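Local coordinates for protein FOKI restriction endonuclease (Planomicrobium okeanokoites, PDB 2FOK) that recognises a specific DNA sequence and, as a metal-dependent type IIS restriction endonuclease, hydrolyses both strands at a distance from that site, at residues 166-170 and 274-279; 237-241 and 265-271. One frame throughout, in Å; residues are numbered along the deposited sequence.

Interaction 1 (166-170 and 274-279); sequences LTLLE and VLRRAK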
loop_
_atom_site.group_PDB
_atom_site.type_symbol
_atom_site.label_atom_id
_atom_site.label_comp_id
_atom_site.label_asym_id
_atom_site.label_seq_id
_atom_site.Cartn_x
_atom_site.Cartn_y
_atom_site.Cartn_z
ATOM N N LEU A 166 10.192 -3.941 12.889
ATOM C CA LEU A 166 10.828 -4.547 14.066
ATOM C C LEU A 166 9.889 -4.641 15.263
ATOM O O LEU A 166 9.969 -5.575 16.055
ATOM C CB LEU A 166 12.062 -3.747 14.475
ATOM C CG LEU A 166 13.294 -3.803 13.572
ATOM C CD1 LEU A 166 14.466 -3.209 14.345
ATOM C CD2 LEU A 166 13.599 -5.239 13.132
ATOM N N THR A 167 9.009 -3.656 15.397
ATOM C CA THR A 167 8.050 -3.641 16.492
ATOM C C THR A 167 7.022 -4.746 16.314
ATOM O O THR A 167 6.571 -5.344 17.288
ATOM C CB THR A 167 7.317 -2.281 16.572
ATOM O OG1 THR A 167 8.276 -1.229 16.753
ATOM C CG2 THR A 167 6.338 -2.266 17.740
ATOM N N LEU A 168 6.663 -5.021 15.062
ATOM C CA LEU A 168 5.674 -6.051 14.745
ATOM C C LEU A 168 6.188 -7.479 14.912
ATOM O O LEU A 168 5.408 -8.423 14.908
ATOM C CB LEU A 168 5.169 -5.866 13.311
ATOM C CG LEU A 168 4.399 -4.573 13.037
ATOM C CD1 LEU A 168 4.155 -4.405 11.552
ATOM C CD2 LEU A 168 3.092 -4.626 13.778
ATOM N N LEU A 169 7.499 -7.635 15.054
ATOM C CA LEU A 169 8.087 -8.962 15.203
ATOM C C LEU A 169 8.716 -9.138 16.590
ATOM O O LEU A 169 9.245 -10.201 16.914
ATOM C CB LEU A 169 9.158 -9.172 14.124
ATOM C CG LEU A 169 8.755 -9.199 12.648
ATOM C CD1 LEU A 169 9.996 -9.216 11.778
ATOM C CD2 LEU A 169 7.921 -10.434 12.358
ATOM N N GLU A 170 8.625 -8.094 17.409
ATOM C CA GLU A 170 9.223 -8.085 18.738
ATOM C C GLU A 170 8.916 -9.261 19.666
ATOM O O GLU A 170 9.755 -9.615 20.504
ATOM C CB GLU A 170 8.897 -6.762 19.446
ATOM C CG GLU A 170 7.438 -6.543 19.776
ATOM C CD GLU A 170 7.200 -5.196 20.438
ATOM O OE1 GLU A 170 8.153 -4.386 20.514
ATOM O OE2 GLU A 170 6.062 -4.943 20.886
ATOM N N VAL A 274 18.468 -3.450 18.747
ATOM C CA VAL A 274 18.258 -2.247 17.953
ATOM C C VAL A 274 16.891 -1.668 18.309
ATOM O O VAL A 274 16.744 -0.460 18.448
ATOM C CB VAL A 274 18.331 -2.591 16.430
ATOM C CG1 VAL A 274 17.604 -1.555 15.599
ATOM C CG2 VAL A 274 19.790 -2.704 15.993
ATOM N N LEU A 275 15.902 -2.538 18.479
ATOM C CA LEU A 275 14.552 -2.099 18.821
ATOM C C LEU A 275 14.510 -1.591 20.255
ATOM O O LEU A 275 13.912 -0.552 20.542
ATOM C CB LEU A 275 13.551 -3.256 18.662
ATOM C CG LEU A 275 12.064 -2.992 18.377
ATOM C CD1 LEU A 275 11.223 -3.735 19.399
ATOM C CD2 LEU A 275 11.747 -1.522 18.418
ATOM N N ARG A 276 15.141 -2.337 21.154
ATOM C CA ARG A 276 15.180 -1.966 22.560
ATOM C C ARG A 276 15.728 -0.543 22.715
ATOM O O ARG A 276 15.148 0.281 23.423
ATOM C CB ARG A 276 16.054 -2.963 23.334
ATOM C CG ARG A 276 15.500 -3.381 24.688
ATOM C CD ARG A 276 14.892 -4.783 24.650
ATOM N NE ARG A 276 13.813 -4.894 23.673
ATOM C CZ ARG A 276 12.789 -4.047 23.588
ATOM N NH1 ARG A 276 12.699 -3.020 24.425
ATOM N NH2 ARG A 276 11.857 -4.219 22.658
ATOM N N ARG A 277 16.839 -0.257 22.039
ATOM C CA ARG A 277 17.448 1.067 22.098
ATOM C C ARG A 277 16.581 2.127 21.402
ATOM O O ARG A 277 16.595 3.294 21.792
ATOM C CB ARG A 277 18.849 1.036 21.463
ATOM C CG ARG A 277 19.205 2.301 20.659
ATOM C CD ARG A 277 20.696 2.438 20.374
ATOM N NE ARG A 277 21.106 3.840 20.405
ATOM C CZ ARG A 277 22.019 4.382 19.606
ATOM N NH1 ARG A 277 22.637 3.637 18.694
ATOM N NH2 ARG A 277 22.302 5.676 19.700
ATOM N N ALA A 278 15.835 1.722 20.375
ATOM C CA ALA A 278 14.970 2.646 19.632
ATOM C C ALA A 278 13.729 3.001 20.436
ATOM O O ALA A 278 13.043 4.002 20.166
ATOM C CB ALA A 278 14.556 2.022 18.298
ATOM N N LYS A 279 13.439 2.170 21.427
ATOM C CA LYS A 279 12.276 2.383 22.274
ATOM C C LYS A 279 12.601 3.355 23.395
ATOM O O LYS A 279 11.732 4.106 23.854
ATOM C CB LYS A 279 11.793 1.049 22.842
ATOM C CG LYS A 279 10.387 0.673 22.394
ATOM C CD LYS A 279 10.381 -0.533 21.469
ATOM C CE LYS A 279 8.959 -0.904 21.076
ATOM N NZ LYS A 279 8.233 -1.648 22.152
#

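Interaction 2 (237-241 and 265-271); sequences LGLVK and FKITGEG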
loop_
_atom_site.group_PDB
_atom_site.type_symbol
_atom_site.label_atom_id
_atom_site.label_comp_id
_atom_site.label_asym_id
_atom_site.label_seq_id
_atom_site.Cartn_x
_atom_site.Cartn_y
_atom_site.Cartn_z
ATOM N N LEU A 237 21.068 -7.431 6.994
ATOM C CA LEU A 237 21.829 -6.743 8.032
ATOM C C LEU A 237 21.789 -7.532 9.335
ATOM O O LEU A 237 22.325 -7.091 10.350
ATOM C CB LEU A 237 21.284 -5.322 8.258
ATOM C CG LEU A 237 21.656 -4.301 7.173
ATOM C CD1 LEU A 237 20.855 -3.033 7.354
ATOM C CD2 LEU A 237 23.150 -3.993 7.239
ATOM N N GLY A 238 21.145 -8.700 9.293
ATOM C CA GLY A 238 21.062 -9.563 10.460
ATOM C C GLY A 238 20.048 -9.220 11.538
ATOM O O GLY A 238 19.977 -9.909 12.558
ATOM N N LEU A 239 19.260 -8.169 11.334
ATOM C CA LEU A 239 18.269 -7.766 12.329
ATOM C C LEU A 239 16.987 -8.600 12.251
ATOM O O LEU A 239 16.192 -8.638 13.197
ATOM C CB LEU A 239 17.937 -6.278 12.158
ATOM C CG LEU A 239 19.139 -5.349 11.963
ATOM C CD1 LEU A 239 18.674 -3.890 11.917
ATOM C CD2 LEU A 239 20.123 -5.561 13.107
ATOM N N VAL A 240 16.792 -9.271 11.123
ATOM C CA VAL A 240 15.608 -10.101 10.925
ATOM C C VAL A 240 16.025 -11.360 10.161
ATOM O O VAL A 240 17.093 -11.388 9.551
ATOM C CB VAL A 240 14.529 -9.311 10.114
ATOM C CG1 VAL A 240 14.056 -10.124 8.912
ATOM C CG2 VAL A 240 13.365 -8.917 11.016
ATOM N N LYS A 241 15.203 -12.403 10.213
ATOM C CA LYS A 241 15.500 -13.628 9.474
ATOM C C LYS A 241 14.343 -13.973 8.546
ATOM O O LYS A 241 13.214 -14.138 8.997
ATOM C CB LYS A 241 15.740 -14.798 10.425
ATOM C CG LYS A 241 16.423 -16.000 9.758
ATOM C CD LYS A 241 16.058 -17.314 10.445
ATOM C CE LYS A 241 16.390 -17.299 11.948
ATOM N NZ LYS A 241 15.183 -17.398 12.840
ATOM N N PHE A 265 9.159 -13.394 7.844
ATOM C CA PHE A 265 10.323 -12.983 8.626
ATOM C C PHE A 265 10.115 -13.205 10.120
ATOM O O PHE A 265 8.989 -13.407 10.577
ATOM C CB PHE A 265 10.631 -11.497 8.362
ATOM C CG PHE A 265 10.576 -11.106 6.902
ATOM C CD1 PHE A 265 9.356 -10.964 6.247
ATOM C CD2 PHE A 265 11.745 -10.925 6.177
ATOM C CE1 PHE A 265 9.304 -10.659 4.889
ATOM C CE2 PHE A 265 11.708 -10.618 4.824
ATOM C CZ PHE A 265 10.487 -10.487 4.174
ATOM N N LYS A 266 11.215 -13.157 10.870
ATOM C CA LYS A 266 11.204 -13.335 12.324
ATOM C C LYS A 266 12.409 -12.613 12.936
ATOM O O LYS A 266 13.539 -12.801 12.497
ATOM C CB LYS A 266 11.271 -14.822 12.664
ATOM C CG LYS A 266 10.982 -15.146 14.118
ATOM C CD LYS A 266 11.084 -16.649 14.354
ATOM C CE LYS A 266 10.170 -17.105 15.478
ATOM N NZ LYS A 266 9.136 -18.065 14.991
ATOM N N ILE A 267 12.169 -11.797 13.955
ATOM C CA ILE A 267 13.248 -11.041 14.594
ATOM C C ILE A 267 14.399 -11.898 15.113
ATOM O O ILE A 267 14.253 -13.109 15.276
ATOM C CB ILE A 267 12.703 -10.176 15.751
ATOM C CG1 ILE A 267 13.533 -8.898 15.872
ATOM C CG2 ILE A 267 12.707 -10.958 17.053
ATOM C CD1 ILE A 267 12.741 -7.713 16.410
ATOM N N THR A 268 15.545 -11.259 15.353
ATOM C CA THR A 268 16.741 -11.938 15.866
ATOM C C THR A 268 17.237 -11.251 17.141
ATOM O O THR A 268 16.584 -10.348 17.670
ATOM C CB THR A 268 17.905 -11.920 14.839
ATOM O OG1 THR A 268 18.371 -10.577 14.671
ATOM C CG2 THR A 268 17.457 -12.474 13.487
ATOM N N GLY A 269 18.399 -11.677 17.626
ATOM C CA GLY A 269 18.961 -11.090 18.832
ATOM C C GLY A 269 19.477 -9.680 18.603
ATOM O O GLY A 269 19.290 -8.793 19.437
ATOM N N GLU A 270 20.131 -9.470 17.467
ATOM C CA GLU A 270 20.660 -8.159 17.131
ATOM C C GLU A 270 19.519 -7.200 16.790
ATOM O O GLU A 270 19.647 -5.987 16.950
ATOM C CB GLU A 270 21.626 -8.266 15.951
ATOM C CG GLU A 270 22.904 -9.021 16.261
ATOM C CD GLU A 270 23.840 -8.254 17.179
ATOM O OE1 GLU A 270 24.125 -7.069 16.898
ATOM O OE2 GLU A 270 24.296 -8.842 18.183
ATOM N N GLY A 271 18.406 -7.757 16.321
ATOM C CA GLY A 271 17.256 -6.944 15.977
ATOM C C GLY A 271 16.505 -6.408 17.185
ATOM O O GLY A 271 15.940 -5.316 17.138
HETATM O O HOH W 1 15.856 -15.209 14.633
#

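Interaction 1 (166-170 and 274-279)
Leu275 pushes its isobutyl group against the end of helix 160-169 and meets Leu166 and Thr167 of that helix and Glu170 just after it, its alpha carbon lying 6.5 Å from the CA of Leu166. Its branch carbon CG rests 4.0 Å from Leu166 CB. The two methyls then divide: CD2 comes 3.9 Å from Thr167 OG1, and CD1 lies 3.8 Å from Glu170 CB. With CG anti to the backbone N (chi1 -154°), the forked end of Leu275 is spread between Thr167 on the helix and Glu170 in the loop that follows, crossing both side chains at about a right angle. The Thr167 hydroxyl has its polar partner elsewhere, hydrogen-bonded to Ile163 O one turn back. Leu166 adds a second apolar contact, its CD1 3.8 Å from Val274 CG1, again with the side chains at about a right angle.

The polar part lies at the more open side. Lys279 NZ reaches Glu170 OE1 at 3.2 Å, a salt bridge that includes a hydrogen bond to the syn lone pair of that oxygen. The lysine chain bends at chi2 and chi4 on its way there and brings CE to 3.6 Å from the same OE1, across the glutamate. Arg276 contributes more loosely: its NH2 stays 4.3 Å from Glu170 OE1, which sits at the edge of the guanidinium near its plane, too far for a salt bridge but likely to add favourable charge.

The contact thus joins the end of helix 160-169, just ahead of strand 175-176, to helix 269-279, which follows strand 258-267 of the same sheet. Helix 146-157 flanks it through Ile153 and Ser157 against Val274, while Phe357 of the D3 domain touches Thr167 and Lys279.

Interaction 2 (237-241 and 265-271)
Thr268 OG1 is held from two directions: it donates to Gly238 O at 2.7 Å, on a lone pair in the carbonyl plane, and accepts from Gly271 N at 3.3 Å. Its place between backbone N and carbonyl carbon (chi1 68°) lets it meet both. Thr268 is the N-cap of helix 269-279, the second bond its capping bond, while Gly238, at positive phi, closes helix 222-236 in a Schellman motif; one hydroxyl ties helix end to helix start. Replacing Thr268 by alanine is likely to leave Gly238 O and Gly271 N without their shared partner and the two helix ends less firmly joined. Beyond the turn the chains run antiparallel as the base of hairpin 240-248/258-267, consistent with a winged-helix wing. Lys241 and Lys266 form its hydrogen-bonded pair: Lys241 N to Lys266 O and Lys266 N to Lys241 O are both 2.9 Å. Val240 faces Ile267 as the non-hydrogen-bonded pair, its CG1 at the edge of the Phe265 ring, 3.7 Å from CD2. Gly271 CA lies 3.4 Å from Leu239 O in a CA-H...O contact, where a CB would clash. A water accepts from Lys241 NZ (2.9 Å) and donates to Ile267 O (2.7 Å).

How the interactions relate
Interactions 1 and 2 lie about 10 Å apart, centre to centre, on the same side of the chain's centre and within recognition subdomain 2. Along the chain interaction 2 is nested inside the loop closed by interaction 1, and both use helix 269-279: its first turn in interaction 2, its later turns in interaction 1. They also touch directly, Leu169 CD1 lying 3.5 Å from Val240 CG2, with Ile267 packed against the backbone of helix 160-169. The helix before the three-stranded sheet, the hairpin and the helix after it pack against one another through these residues, consistent with a winged-helix-like subdomain of the helix-turn-helix clan that probably takes part in DNA recognition, apart from the cleavage domain later in the chain.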